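Local coordinates for uncharacterized protein MJ1062 (Methanocaldococcus jannaschii, PDB 3EO4) that is of unknown function, though this domain has the fold of GNAT acyltransferases and may transfer acyl groups as part of a longer protein that may also transfer hexoses, at residues S12-R17 with R109-L114; V63-L68 with V81-L86; N90-I95 with K126-I131. All blocks are in the same frame, centred on the assembly; numbering follows the deposited sequence.

Interaction 1 of 3, residues S12-R17 with R109-L114; sequences SKIIIR and RHSVSL
Ile-14 and Ile-16 on strand 13-18 meet Ser-111 and Leu-114 on helix 107-121, an example of how a helix lies on the central sheet of the GNAT fold. The short segments cross at 46°, with axes 8.8 Å apart. Both isoleucines turn CB toward the helix, and Leu-114 CD1 touches both of them. This methyl is 4.1 Å from Ile-14 CG2 and 4.1 Å from Ile-16 CG2. The two meetings differ in direction: Leu-114 passes Ile-14 at a slant but slides past Ile-16 antiparallel, its tip running back along the isoleucine toward the strand. Leu-114 can do this because CG stands anti to its carbonyl carbon (chi1 -75°), which sends the branch down toward the sheet. His-110 adds little more than the flank of its CB, near Ile-14 CD1.

No hydrogen bond joins the two segments, and the buried interface is small and mostly apolar. Cys-5 of the edge strand 4-6 also packs on Ile-14, His-110 and Leu-114. The polar side-chain atom among these methyls, Ser-111 OG, is satisfied within its own helix by Ile-107 O while it rests 3.8 Å from the methyl carbon Ile-14 CG2.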
ATOM      1  N   SER A  12     -12.233  15.685 -12.927  1.00 33.93           N
ATOM      2  CA  SER A  12     -11.033  15.139 -12.280  1.00 34.06           C
ATOM      3  C   SER A  12      -9.786  16.028 -12.358  1.00 33.37           C
ATOM      4  O   SER A  12      -9.610  16.811 -13.290  1.00 34.05           O
ATOM      5  CB  SER A  12     -10.717  13.717 -12.769  1.00 34.44           C
ATOM      6  OG  SER A  12     -11.630  12.791 -12.196  1.00 35.82           O
ATOM      7  N   LYS A  13      -8.926  15.885 -11.359  1.00 31.91           N
ATOM      8  CA  LYS A  13      -7.858  16.819 -11.127  1.00 30.73           C
ATOM      9  C   LYS A  13      -6.770  16.100 -10.373  1.00 29.54           C
ATOM     10  O   LYS A  13      -7.042  15.295  -9.487  1.00 29.06           O
ATOM     11  CB  LYS A  13      -8.381  17.991 -10.305  1.00 30.91           C
ATOM     12  CG  LYS A  13      -7.493  19.196 -10.308  1.00 32.56           C
ATOM     13  CD  LYS A  13      -8.306  20.433 -10.009  1.00 36.54           C
ATOM     14  CE  LYS A  13      -7.430  21.559  -9.484  1.00 39.08           C
ATOM     15  NZ  LYS A  13      -6.322  21.904 -10.435  1.00 40.27           N
ATOM     16  N   ILE A  14      -5.536  16.376 -10.763  1.00 28.91           N
ATOM     17  CA  ILE A  14      -4.352  15.881 -10.073  1.00 27.73           C
ATOM     18  C   ILE A  14      -3.759  17.030  -9.276  1.00 27.47           C
ATOM     19  O   ILE A  14      -3.544  18.109  -9.810  1.00 26.79           O
ATOM     20  CB  ILE A  14      -3.294  15.389 -11.058  1.00 27.67           C
ATOM     21  CG1 ILE A  14      -3.729  14.064 -11.706  1.00 29.11           C
ATOM     22  CG2 ILE A  14      -1.964  15.201 -10.352  1.00 26.95           C
ATOM     23  CD1 ILE A  14      -4.616  14.205 -12.906  1.00 30.34           C
ATOM     24  N   ILE A  15      -3.506  16.775  -7.995  1.00 26.71           N
ATOM     25  CA  ILE A  15      -2.824  17.696  -7.100  1.00 25.48           C
ATOM     26  C   ILE A  15      -1.636  16.940  -6.505  1.00 24.85           C
ATOM     27  O   ILE A  15      -1.701  15.712  -6.282  1.00 24.26           O
ATOM     28  CB  ILE A  15      -3.779  18.149  -5.984  1.00 25.95           C
ATOM     29  CG1 ILE A  15      -5.010  18.826  -6.596  1.00 26.35           C
ATOM     30  CG2 ILE A  15      -3.098  19.124  -5.029  1.00 26.09           C
ATOM     31  CD1 ILE A  15      -6.341  18.235  -6.151  1.00 28.57           C
ATOM     32  N   ILE A  16      -0.537  17.648  -6.275  1.00 23.14           N
ATOM     33  CA  ILE A  16       0.561  17.067  -5.543  1.00 21.78           C
ATOM     34  C   ILE A  16       0.809  17.906  -4.290  1.00 21.26           C
ATOM     35  O   ILE A  16       0.696  19.133  -4.341  1.00 21.41           O
ATOM     36  CB  ILE A  16       1.835  16.927  -6.395  1.00 21.97           C
ATOM     37  CG1 ILE A  16       2.370  18.288  -6.847  1.00 21.64           C
ATOM     38  CG2 ILE A  16       1.585  16.008  -7.583  1.00 22.74           C
ATOM     39  CD1 ILE A  16       3.830  18.240  -7.224  1.00 21.47           C
ATOM     40  N   ARG A  17       1.080  17.239  -3.168  1.00 19.34           N
ATOM     41  CA  ARG A  17       1.370  17.914  -1.901  1.00 18.49           C
ATOM     42  C   ARG A  17       2.535  17.186  -1.232  1.00 17.72           C
ATOM     43  O   ARG A  17       2.709  15.960  -1.428  1.00 17.24           O
ATOM     44  CB  ARG A  17       0.142  17.946  -0.977  1.00 17.74           C
ATOM     45  CG  ARG A  17      -0.368  16.557  -0.530  1.00 19.20           C
ATOM     46  CD  ARG A  17      -0.760  16.503   0.972  1.00 19.87           C
ATOM     47  NE  ARG A  17      -1.190  15.152   1.368  1.00 21.97           N
ATOM     48  CZ  ARG A  17      -0.403  14.195   1.897  1.00 20.29           C
ATOM     49  NH1 ARG A  17       0.893  14.411   2.116  1.00 15.36           N
ATOM     50  NH2 ARG A  17      -0.926  13.006   2.210  1.00 18.07           N
ATOM     51  N   ARG A 109       2.134  11.216 -15.984  1.00 21.28           N
ATOM     52  CA  ARG A 109       2.564  12.255 -16.893  1.00 21.44           C
ATOM     53  C   ARG A 109       2.285  13.653 -16.325  1.00 21.16           C
ATOM     54  O   ARG A 109       3.185  14.483 -16.263  1.00 20.98           O
ATOM     55  CB  ARG A 109       1.860  12.056 -18.226  1.00 21.93           C
ATOM     56  CG  ARG A 109       2.291  12.999 -19.293  1.00 24.38           C
ATOM     57  CD  ARG A 109       1.418  12.895 -20.521  1.00 27.66           C
ATOM     58  NE  ARG A 109       1.960  13.804 -21.524  1.00 31.54           N
ATOM     59  CZ  ARG A 109       1.472  15.010 -21.807  1.00 35.48           C
ATOM     60  NH1 ARG A 109       0.374  15.470 -21.192  1.00 36.26           N
ATOM     61  NH2 ARG A 109       2.079  15.749 -22.733  1.00 35.78           N
ATOM     62  N   HIS A 110       1.041  13.906 -15.924  1.00 21.12           N
ATOM     63  CA  HIS A 110       0.650  15.197 -15.346  1.00 21.31           C
ATOM     64  C   HIS A 110       1.390  15.506 -14.049  1.00 19.80           C
ATOM     65  O   HIS A 110       1.710  16.643 -13.783  1.00 19.47           O
ATOM     66  CB  HIS A 110      -0.846  15.225 -15.081  1.00 21.57           C
ATOM     67  CG  HIS A 110      -1.668  15.326 -16.325  1.00 27.61           C
ATOM     68  ND1 HIS A 110      -1.550  14.436 -17.375  1.00 30.93           N
ATOM     69  CD2 HIS A 110      -2.631  16.208 -16.691  1.00 29.73           C
ATOM     70  CE1 HIS A 110      -2.393  14.769 -18.336  1.00 31.19           C
ATOM     71  NE2 HIS A 110      -3.063  15.839 -17.945  1.00 32.51           N
ATOM     72  N   SER A 111       1.640  14.491 -13.241  1.00 19.44           N
ATOM     73  CA  SER A 111       2.371  14.686 -11.979  1.00 19.89           C
ATOM     74  C   SER A 111       3.805  15.105 -12.253  1.00 19.68           C
ATOM     75  O   SER A 111       4.310  16.066 -11.648  1.00 20.41           O
ATOM     76  CB  SER A 111       2.394  13.409 -11.133  1.00 19.71           C
ATOM     77  OG  SER A 111       1.104  13.027 -10.741  1.00 20.78           O
ATOM     78  N   VAL A 112       4.463  14.393 -13.164  1.00 18.78           N
ATOM     79  CA  VAL A 112       5.826  14.752 -13.526  1.00 18.50           C
ATOM     80  C   VAL A 112       5.868  16.181 -14.099  1.00 18.35           C
ATOM     81  O   VAL A 112       6.716  16.976 -13.710  1.00 17.99           O
ATOM     82  CB  VAL A 112       6.477  13.709 -14.452  1.00 17.89           C
ATOM     83  CG1 VAL A 112       7.790  14.239 -15.009  1.00 17.18           C
ATOM     84  CG2 VAL A 112       6.683  12.378 -13.692  1.00 17.79           C
ATOM     85  N   SER A 113       4.928  16.528 -14.972  1.00 17.98           N
ATOM     86  CA  SER A 113       4.961  17.877 -15.530  1.00 18.51           C
ATOM     87  C   SER A 113       4.772  18.969 -14.470  1.00 18.20           C
ATOM     88  O   SER A 113       5.396  20.039 -14.571  1.00 19.00           O
ATOM     89  CB  SER A 113       3.988  18.041 -16.682  1.00 17.39           C
ATOM     90  OG  SER A 113       2.714  18.192 -16.143  1.00 22.23           O
ATOM     91  N   LEU A 114       3.947  18.702 -13.453  1.00 16.95           N
ATOM     92  CA  LEU A 114       3.869  19.589 -12.277  1.00 16.58           C
ATOM     93  C   LEU A 114       5.258  19.799 -11.605  1.00 15.57           C
ATOM     94  O   LEU A 114       5.637  20.906 -11.276  1.00 15.40           O
ATOM     95  CB  LEU A 114       2.824  19.086 -11.262  1.00 15.89           C
ATOM     96  CG  LEU A 114       1.318  19.269 -11.566  1.00 16.17           C
ATOM     97  CD1 LEU A 114       0.449  18.565 -10.526  1.00 12.72           C
ATOM     98  CD2 LEU A 114       0.924  20.758 -11.647  1.00 17.25           C
TER

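Interaction 2 of 3, residues V63-L68 with V81-L86; sequences VDWIIL and VNVSQL
Val-63 and Val-83 face each other as an antiparallel hydrogen-bonded pair, and so do Trp-65 and Val-81, in the hairpin formed by strands 63-71 and 74-84. The first pair is closed by Val-63 N to Val-83 O (2.9 Å) and Val-83 N to Val-63 O (3.0 Å). In the second, Trp-65 N gives a short 2.7 Å bond to Val-81 O, and Val-81 N returns one to Trp-65 O, which also receives the hydroxyl of Ser-80.

On the face bearing these four side chains, the indole lies across the strand pair. Its six-membered edge looks toward the neighbouring strand, with CZ3 4.1 Å from Val-83 CG1, while Val-63 CG1 lies over one face near the rim. Trp-65 CB lies 3.9 Å from Val-81 CG1, and Ile-67 crosses Val-81 at about a right angle, bringing CD1 against its CB. Farther along, Val-63 CG2 meets Leu-86 CD1 at 4.0 Å, where the chain turns out of the strand.

The opposite face is polar at this level. Between the paired residues, Asp-64 and Asn-82 form the non-hydrogen-bonded pair and point the same way, their carboxylate and amide planes 62° apart. They are joined through a water that donates to Asp-64 OD1 (2.8 Å) and accepts from Asn-82 ND2. Salt bridges from Arg-59 and Arg-62 probably help to position the carboxylate, while Asn-82 ND2 also bonds a MES molecule.

Leu-86 lines a pocket holding a polyether, like MES probably a crystallisation component. Beneath the apolar face runs helix 107-121, whose Val-115 touches Trp-65 and Val-83 and whose Trp-118 packs edge-to-face with Trp-65; strand 13-18 flanks the hairpin on one side and strand 92-97 on the other.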
ATOM      1  N   VAL A  63      12.897  16.299  -2.691  1.00 16.90           N
ATOM      2  CA  VAL A  63      11.558  16.611  -2.254  1.00 16.47           C
ATOM      3  C   VAL A  63      10.703  15.426  -2.711  1.00 16.38           C
ATOM      4  O   VAL A  63      10.903  14.915  -3.824  1.00 15.32           O
ATOM      5  CB  VAL A  63      11.056  17.911  -2.901  1.00 16.39           C
ATOM      6  CG1 VAL A  63       9.524  18.086  -2.690  1.00 18.80           C
ATOM      7  CG2 VAL A  63      11.832  19.121  -2.384  1.00 15.24           C
ATOM      8  N   ASP A  64       9.795  14.972  -1.842  1.00 15.98           N
ATOM      9  CA  ASP A  64       8.837  13.933  -2.204  1.00 15.46           C
ATOM     10  C   ASP A  64       7.419  14.444  -2.047  1.00 15.65           C
ATOM     11  O   ASP A  64       7.094  15.130  -1.069  1.00 15.46           O
ATOM     12  CB  ASP A  64       9.014  12.710  -1.307  1.00 15.11           C
ATOM     13  CG  ASP A  64      10.345  12.041  -1.505  1.00 16.57           C
ATOM     14  OD1 ASP A  64      10.395  11.036  -2.254  1.00 18.34           O
ATOM     15  OD2 ASP A  64      11.339  12.520  -0.911  1.00 15.79           O
ATOM     16  N   TRP A  65       6.576  14.128  -3.018  1.00 16.00           N
ATOM     17  CA  TRP A  65       5.161  14.507  -2.955  1.00 15.72           C
ATOM     18  C   TRP A  65       4.301  13.248  -2.993  1.00 15.51           C
ATOM     19  O   TRP A  65       4.702  12.214  -3.524  1.00 15.31           O
ATOM     20  CB  TRP A  65       4.751  15.382  -4.142  1.00 15.74           C
ATOM     21  CG  TRP A  65       5.345  16.753  -4.290  1.00 16.17           C
ATOM     22  CD1 TRP A  65       4.774  17.943  -3.889  1.00 15.98           C
ATOM     23  CD2 TRP A  65       6.566  17.114  -4.977  1.00 15.61           C
ATOM     24  NE1 TRP A  65       5.578  19.003  -4.251  1.00 14.42           N
ATOM     25  CE2 TRP A  65       6.677  18.528  -4.924  1.00 14.49           C
ATOM     26  CE3 TRP A  65       7.583  16.380  -5.609  1.00 16.87           C
ATOM     27  CZ2 TRP A  65       7.772  19.228  -5.474  1.00 15.36           C
ATOM     28  CZ3 TRP A  65       8.676  17.079  -6.167  1.00 14.99           C
ATOM     29  CH2 TRP A  65       8.760  18.486  -6.092  1.00 12.97           C
ATOM     30  N   ILE A  66       3.117  13.351  -2.409  1.00 15.54           N
ATOM     31  CA  ILE A  66       2.041  12.425  -2.639  1.00 15.87           C
ATOM     32  C   ILE A  66       1.204  13.005  -3.777  1.00 16.58           C
ATOM     33  O   ILE A  66       0.931  14.215  -3.811  1.00 16.51           O
ATOM     34  CB  ILE A  66       1.123  12.324  -1.376  1.00 16.74           C
ATOM     35  CG1 ILE A  66       1.947  11.935  -0.142  1.00 16.33           C
ATOM     36  CG2 ILE A  66       0.013  11.330  -1.584  1.00 15.46           C
ATOM     37  CD1 ILE A  66       2.674  10.583  -0.305  1.00 18.25           C
ATOM     38  N   ILE A  67       0.771  12.130  -4.676  1.00 16.71           N
ATOM     39  CA  ILE A  67      -0.122  12.488  -5.776  1.00 16.64           C
ATOM     40  C   ILE A  67      -1.573  12.250  -5.344  1.00 17.23           C
ATOM     41  O   ILE A  67      -1.935  11.151  -4.951  1.00 17.26           O
ATOM     42  CB  ILE A  67       0.175  11.630  -7.018  1.00 16.95           C
ATOM     43  CG1 ILE A  67       1.669  11.718  -7.396  1.00 15.28           C
ATOM     44  CG2 ILE A  67      -0.775  12.006  -8.159  1.00 15.66           C
ATOM     45  CD1 ILE A  67       2.120  10.660  -8.395  1.00 15.07           C
ATOM     46  N   LEU A  68      -2.387  13.288  -5.414  1.00 16.58           N
ATOM     47  CA  LEU A  68      -3.766  13.199  -5.024  1.00 17.92           C
ATOM     48  C   LEU A  68      -4.628  13.229  -6.263  1.00 17.89           C
ATOM     49  O   LEU A  68      -4.390  14.024  -7.153  1.00 19.15           O
ATOM     50  CB  LEU A  68      -4.100  14.398  -4.164  1.00 18.10           C
ATOM     51  CG  LEU A  68      -3.876  14.397  -2.644  1.00 19.84           C
ATOM     52  CD1 LEU A  68      -2.855  13.411  -2.128  1.00 17.85           C
ATOM     53  CD2 LEU A  68      -3.622  15.828  -2.130  1.00 18.45           C
ATOM     54  N   VAL A  81       5.467  11.219  -6.323  1.00 18.00           N
ATOM     55  CA  VAL A  81       6.416  11.792  -7.291  1.00 17.48           C
ATOM     56  C   VAL A  81       7.476  12.538  -6.493  1.00 18.01           C
ATOM     57  O   VAL A  81       7.177  13.080  -5.418  1.00 17.86           O
ATOM     58  CB  VAL A  81       5.700  12.684  -8.358  1.00 17.74           C
ATOM     59  CG1 VAL A  81       5.125  13.955  -7.740  1.00 14.75           C
ATOM     60  CG2 VAL A  81       6.620  12.979  -9.573  1.00 15.15           C
ATOM     61  N   ASN A  82       8.715  12.520  -6.985  1.00 18.47           N
ATOM     62  CA  ASN A  82       9.870  13.018  -6.232  1.00 18.92           C
ATOM     63  C   ASN A  82      10.966  13.551  -7.164  1.00 19.34           C
ATOM     64  O   ASN A  82      11.012  13.162  -8.339  1.00 18.52           O
ATOM     65  CB  ASN A  82      10.449  11.924  -5.305  1.00 18.98           C
ATOM     66  CG  ASN A  82      11.041  10.742  -6.074  1.00 21.45           C
ATOM     67  OD1 ASN A  82      11.911  10.913  -6.931  1.00 25.48           O
ATOM     68  ND2 ASN A  82      10.603   9.541  -5.744  1.00 20.11           N
ATOM     69  N   VAL A  83      11.802  14.468  -6.636  1.00 18.88           N
ATOM     70  CA  VAL A  83      13.027  14.957  -7.300  1.00 18.46           C
ATOM     71  C   VAL A  83      14.151  14.865  -6.308  1.00 17.83           C
ATOM     72  O   VAL A  83      13.989  15.221  -5.152  1.00 16.72           O
ATOM     73  CB  VAL A  83      12.952  16.435  -7.773  1.00 18.52           C
ATOM     74  CG1 VAL A  83      11.802  16.611  -8.711  1.00 21.65           C
ATOM     75  CG2 VAL A  83      12.717  17.362  -6.611  1.00 18.93           C
ATOM     76  N   SER A  84      15.291  14.390  -6.772  1.00 17.85           N
ATOM     77  CA  SER A  84      16.445  14.262  -5.905  1.00 19.30           C
ATOM     78  C   SER A  84      17.652  14.806  -6.670  1.00 19.15           C
ATOM     79  O   SER A  84      17.519  15.181  -7.842  1.00 19.94           O
ATOM     80  CB  SER A  84      16.622  12.795  -5.499  1.00 19.09           C
ATOM     81  OG  SER A  84      16.758  11.961  -6.639  1.00 20.29           O
ATOM     82  N   GLN A  85      18.804  14.872  -6.013  1.00 18.94           N
ATOM     83  CA  GLN A  85      20.007  15.478  -6.581  1.00 19.08           C
ATOM     84  C   GLN A  85      19.796  16.963  -6.922  1.00 18.61           C
ATOM     85  O   GLN A  85      20.278  17.439  -7.944  1.00 19.29           O
ATOM     86  CB  GLN A  85      20.510  14.657  -7.793  1.00 19.24           C
ATOM     87  CG  GLN A  85      20.721  13.183  -7.450  1.00 20.98           C
ATOM     88  CD  GLN A  85      21.047  12.302  -8.643  1.00 26.30           C
ATOM     89  OE1 GLN A  85      20.379  11.299  -8.875  1.00 27.60           O
ATOM     90  NE2 GLN A  85      22.109  12.641  -9.377  1.00 29.53           N
ATOM     91  N   LEU A  86      19.077  17.679  -6.058  1.00 17.89           N
ATOM     92  CA  LEU A  86      18.762  19.108  -6.232  1.00 17.19           C
ATOM     93  C   LEU A  86      19.975  20.003  -6.072  1.00 17.71           C
ATOM     94  O   LEU A  86      19.926  21.190  -6.421  1.00 18.09           O
ATOM     95  CB  LEU A  86      17.692  19.556  -5.215  1.00 16.82           C
ATOM     96  CG  LEU A  86      16.252  19.111  -5.501  1.00 15.61           C
ATOM     97  CD1 LEU A  86      15.339  19.442  -4.301  1.00 14.68           C
ATOM     98  CD2 LEU A  86      15.703  19.672  -6.873  1.00 11.73           C
TER
HETATM   99  O   HOH W   1       8.515   9.225  -3.318  1.00 21.05           O

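Interaction 3 of 3, residues N90-I95 with K126-I131; sequences NPEIGI and KAHARI
The divergence of two neighbouring strands, a hallmark of the GNAT fold, where the splay between them in relatives usually receives the pantetheine arm of acyl-CoA (none is bound here), begins with Glu-92 against His-128. Strands 92-97 and 126-132 head the same general way but are 48° apart, and their backbones are joined by a single bridge. His-128 N bonds to Pro-91 O (2.8 Å) and Ile-93 N to His-128 O (2.7 Å), so that His-128 is held from both of its peptide groups. Beyond Ile-93 the strands separate, and Gly-94 and Ile-95 make no contact with the segment 126-131.

The imidazole turns back over the opposing strand because its CG sits between the backbone N and the carbonyl carbon (chi1 69°). One face lies over Glu-92 CA, which is close to the ring centre and 3.8 Å above the plane. At the ring edge, ND1 donates to Asn-90 OD1 over 2.8 Å. That bond is in the plane of the ring but rises 63° out of the amide plane, so the oxygen is approached from above. The Asn-90 amide also lies across the aliphatic part of Lys-126, with ND2 3.7 Å from CD.

Glu-92 extends past the ring and lays its carboxylate against Arg-130, whose CD is 3.3 Å from OE2. The nearest charged atoms, OE1 and NE of Arg-130, are 4.6 Å apart, beyond a salt bridge; Arg-130 is instead paired with Glu-157. A water links Glu-92 OE1, His-128 NE2 and Arg-130 NH1. With its ND1 bonded, one face covered by Glu-92 and its backbone bonded on both sides, the His-128 ring should have little freedom to rotate, while the Glu-92 and Arg-130 charges probably steady each other at longer range.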
ATOM      1  N   ASN A  90      21.057  19.122 -12.622  1.00 19.18           N
ATOM      2  CA  ASN A  90      20.324  18.093 -13.390  1.00 18.19           C
ATOM      3  C   ASN A  90      19.702  17.095 -12.403  1.00 17.96           C
ATOM      4  O   ASN A  90      20.175  15.958 -12.220  1.00 18.46           O
ATOM      5  CB  ASN A  90      21.260  17.438 -14.419  1.00 17.70           C
ATOM      6  CG  ASN A  90      20.524  16.662 -15.515  1.00 17.77           C
ATOM      7  OD1 ASN A  90      19.409  16.155 -15.335  1.00 13.98           O
ATOM      8  ND2 ASN A  90      21.195  16.527 -16.665  1.00 17.94           N
ATOM      9  N   PRO A  91      18.652  17.542 -11.710  1.00 17.86           N
ATOM     10  CA  PRO A  91      18.022  16.677 -10.734  1.00 17.65           C
ATOM     11  C   PRO A  91      17.303  15.482 -11.369  1.00 17.50           C
ATOM     12  O   PRO A  91      16.877  15.528 -12.552  1.00 17.26           O
ATOM     13  CB  PRO A  91      17.020  17.609 -10.031  1.00 17.86           C
ATOM     14  CG  PRO A  91      16.773  18.685 -10.997  1.00 18.38           C
ATOM     15  CD  PRO A  91      18.061  18.889 -11.720  1.00 17.35           C
ATOM     16  N   GLU A  92      17.172  14.438 -10.562  1.00 17.06           N
ATOM     17  CA  GLU A  92      16.544  13.192 -10.956  1.00 17.97           C
ATOM     18  C   GLU A  92      15.083  13.139 -10.492  1.00 17.80           C
ATOM     19  O   GLU A  92      14.778  13.428  -9.322  1.00 17.60           O
ATOM     20  CB  GLU A  92      17.325  12.032 -10.377  1.00 17.18           C
ATOM     21  CG  GLU A  92      16.741  10.684 -10.744  1.00 19.86           C
ATOM     22  CD  GLU A  92      17.570   9.535 -10.183  1.00 22.97           C
ATOM     23  OE1 GLU A  92      18.776   9.711  -9.982  1.00 24.33           O
ATOM     24  OE2 GLU A  92      17.023   8.442  -9.959  1.00 26.44           O
ATOM     25  N   ILE A  93      14.192  12.756 -11.410  1.00 17.96           N
ATOM     26  CA  ILE A  93      12.748  12.657 -11.110  1.00 18.55           C
ATOM     27  C   ILE A  93      12.364  11.193 -10.975  1.00 18.49           C
ATOM     28  O   ILE A  93      12.690  10.384 -11.848  1.00 17.44           O
ATOM     29  CB  ILE A  93      11.860  13.243 -12.261  1.00 18.80           C
ATOM     30  CG1 ILE A  93      12.376  14.585 -12.764  1.00 18.07           C
ATOM     31  CG2 ILE A  93      10.345  13.268 -11.888  1.00 19.46           C
ATOM     32  CD1 ILE A  93      12.332  15.609 -11.766  1.00 16.53           C
ATOM     33  N   GLY A  94      11.636  10.873  -9.904  1.00 18.64           N
ATOM     34  CA  GLY A  94      11.051   9.541  -9.709  1.00 18.47           C
ATOM     35  C   GLY A  94       9.530   9.610  -9.621  1.00 18.70           C
ATOM     36  O   GLY A  94       8.965  10.606  -9.128  1.00 17.19           O
ATOM     37  N   ILE A  95       8.854   8.572 -10.106  1.00 18.53           N
ATOM     38  CA  ILE A  95       7.389   8.569 -10.083  1.00 19.41           C
ATOM     39  C   ILE A  95       6.896   7.141  -9.843  1.00 20.02           C
ATOM     40  O   ILE A  95       7.496   6.184 -10.327  1.00 20.07           O
ATOM     41  CB  ILE A  95       6.774   9.186 -11.420  1.00 19.93           C
ATOM     42  CG1 ILE A  95       5.250   9.062 -11.499  1.00 20.50           C
ATOM     43  CG2 ILE A  95       7.351   8.498 -12.675  1.00 19.59           C
ATOM     44  CD1 ILE A  95       4.518  10.328 -11.092  1.00 26.11           C
ATOM     45  N   LYS A 126      17.715  21.679 -16.615  1.00 17.42           N
ATOM     46  CA  LYS A 126      17.633  20.259 -17.002  1.00 17.96           C
ATOM     47  C   LYS A 126      17.104  19.385 -15.865  1.00 18.30           C
ATOM     48  O   LYS A 126      17.155  19.786 -14.685  1.00 18.30           O
ATOM     49  CB  LYS A 126      19.004  19.677 -17.388  1.00 17.82           C
ATOM     50  CG  LYS A 126      20.006  20.651 -17.858  1.00 20.87           C
ATOM     51  CD  LYS A 126      21.405  20.129 -17.616  1.00 25.64           C
ATOM     52  CE  LYS A 126      22.324  20.588 -18.730  1.00 28.70           C
ATOM     53  NZ  LYS A 126      21.780  20.168 -20.088  1.00 31.07           N
ATOM     54  N   ALA A 127      16.654  18.176 -16.242  1.00 17.05           N
ATOM     55  CA  ALA A 127      16.194  17.153 -15.314  1.00 16.54           C
ATOM     56  C   ALA A 127      16.310  15.807 -16.010  1.00 16.63           C
ATOM     57  O   ALA A 127      16.336  15.746 -17.249  1.00 17.12           O
ATOM     58  CB  ALA A 127      14.730  17.403 -14.846  1.00 15.70           C
ATOM     59  N   HIS A 128      16.386  14.734 -15.219  1.00 15.95           N
ATOM     60  CA  HIS A 128      16.484  13.401 -15.791  1.00 16.11           C
ATOM     61  C   HIS A 128      15.684  12.368 -15.021  1.00 16.37           C
ATOM     62  O   HIS A 128      15.194  12.643 -13.938  1.00 17.22           O
ATOM     63  CB  HIS A 128      17.954  12.965 -15.971  1.00 15.12           C
ATOM     64  CG  HIS A 128      18.684  12.705 -14.689  1.00 14.60           C
ATOM     65  ND1 HIS A 128      19.392  13.679 -14.023  1.00 14.50           N
ATOM     66  CD2 HIS A 128      18.853  11.568 -13.974  1.00 14.80           C
ATOM     67  CE1 HIS A 128      19.949  13.160 -12.942  1.00 12.88           C
ATOM     68  NE2 HIS A 128      19.640  11.879 -12.891  1.00 12.23           N
ATOM     69  N   ALA A 129      15.554  11.182 -15.603  1.00 16.93           N
ATOM     70  CA  ALA A 129      14.890  10.036 -14.969  1.00 16.81           C
ATOM     71  C   ALA A 129      15.779   8.814 -15.231  1.00 16.46           C
ATOM     72  O   ALA A 129      16.416   8.745 -16.267  1.00 16.80           O
ATOM     73  CB  ALA A 129      13.498   9.831 -15.568  1.00 15.83           C
ATOM     74  N   ARG A 130      15.860   7.893 -14.278  1.00 16.82           N
ATOM     75  CA  ARG A 130      16.573   6.618 -14.470  1.00 18.59           C
ATOM     76  C   ARG A 130      15.498   5.562 -14.641  1.00 17.84           C
ATOM     77  O   ARG A 130      14.605   5.451 -13.793  1.00 17.68           O
ATOM     78  CB  ARG A 130      17.480   6.253 -13.267  1.00 18.64           C
ATOM     79  CG  ARG A 130      18.442   7.358 -12.833  1.00 22.10           C
ATOM     80  CD  ARG A 130      19.352   6.919 -11.646  1.00 23.83           C
ATOM     81  NE  ARG A 130      20.303   5.923 -12.094  1.00 22.60           N
ATOM     82  CZ  ARG A 130      21.613   6.087 -12.182  1.00 24.74           C
ATOM     83  NH1 ARG A 130      22.195   7.229 -11.810  1.00 24.93           N
ATOM     84  NH2 ARG A 130      22.351   5.071 -12.625  1.00 22.41           N
ATOM     85  N   ILE A 131      15.565   4.809 -15.737  1.00 17.38           N
ATOM     86  CA  ILE A 131      14.493   3.867 -16.056  1.00 17.08           C
ATOM     87  C   ILE A 131      15.029   2.495 -16.456  1.00 17.83           C
ATOM     88  O   ILE A 131      15.959   2.383 -17.288  1.00 17.62           O
ATOM     89  CB  ILE A 131      13.525   4.414 -17.155  1.00 17.32           C
ATOM     90  CG1 ILE A 131      13.094   5.872 -16.874  1.00 16.82           C
ATOM     91  CG2 ILE A 131      12.266   3.551 -17.255  1.00 16.00           C
ATOM     92  CD1 ILE A 131      12.348   6.552 -18.057  1.00 11.44           C
TER
HETATM   93  O   HOH W   2      21.469  10.367 -11.352  1.00 46.54           O

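In the fold
The three contacts illustrate how a helix, a hairpin and a splayed strand pair build the domain. Interactions 1 and 2 are buried, whereas interaction 3 is only partly so. Interaction 1 rests mainly on side chains, without a hydrogen bond between its segments; interaction 2 relies on a backbone ladder with an apolar and a polar face; interaction 3 keeps just one bridge and adds polar side-chain bonds. Their elements adjoin: strands 13-18 and 63-71 are sheet neighbours, as are 74-84 and 92-97, and helix 107-121 connects the two strands of interaction 3. The same helix packs on Ile-95 through Ser-111 and Val-112, while Val-83 meets Ile-93, so the three contacts adjoin under the helix.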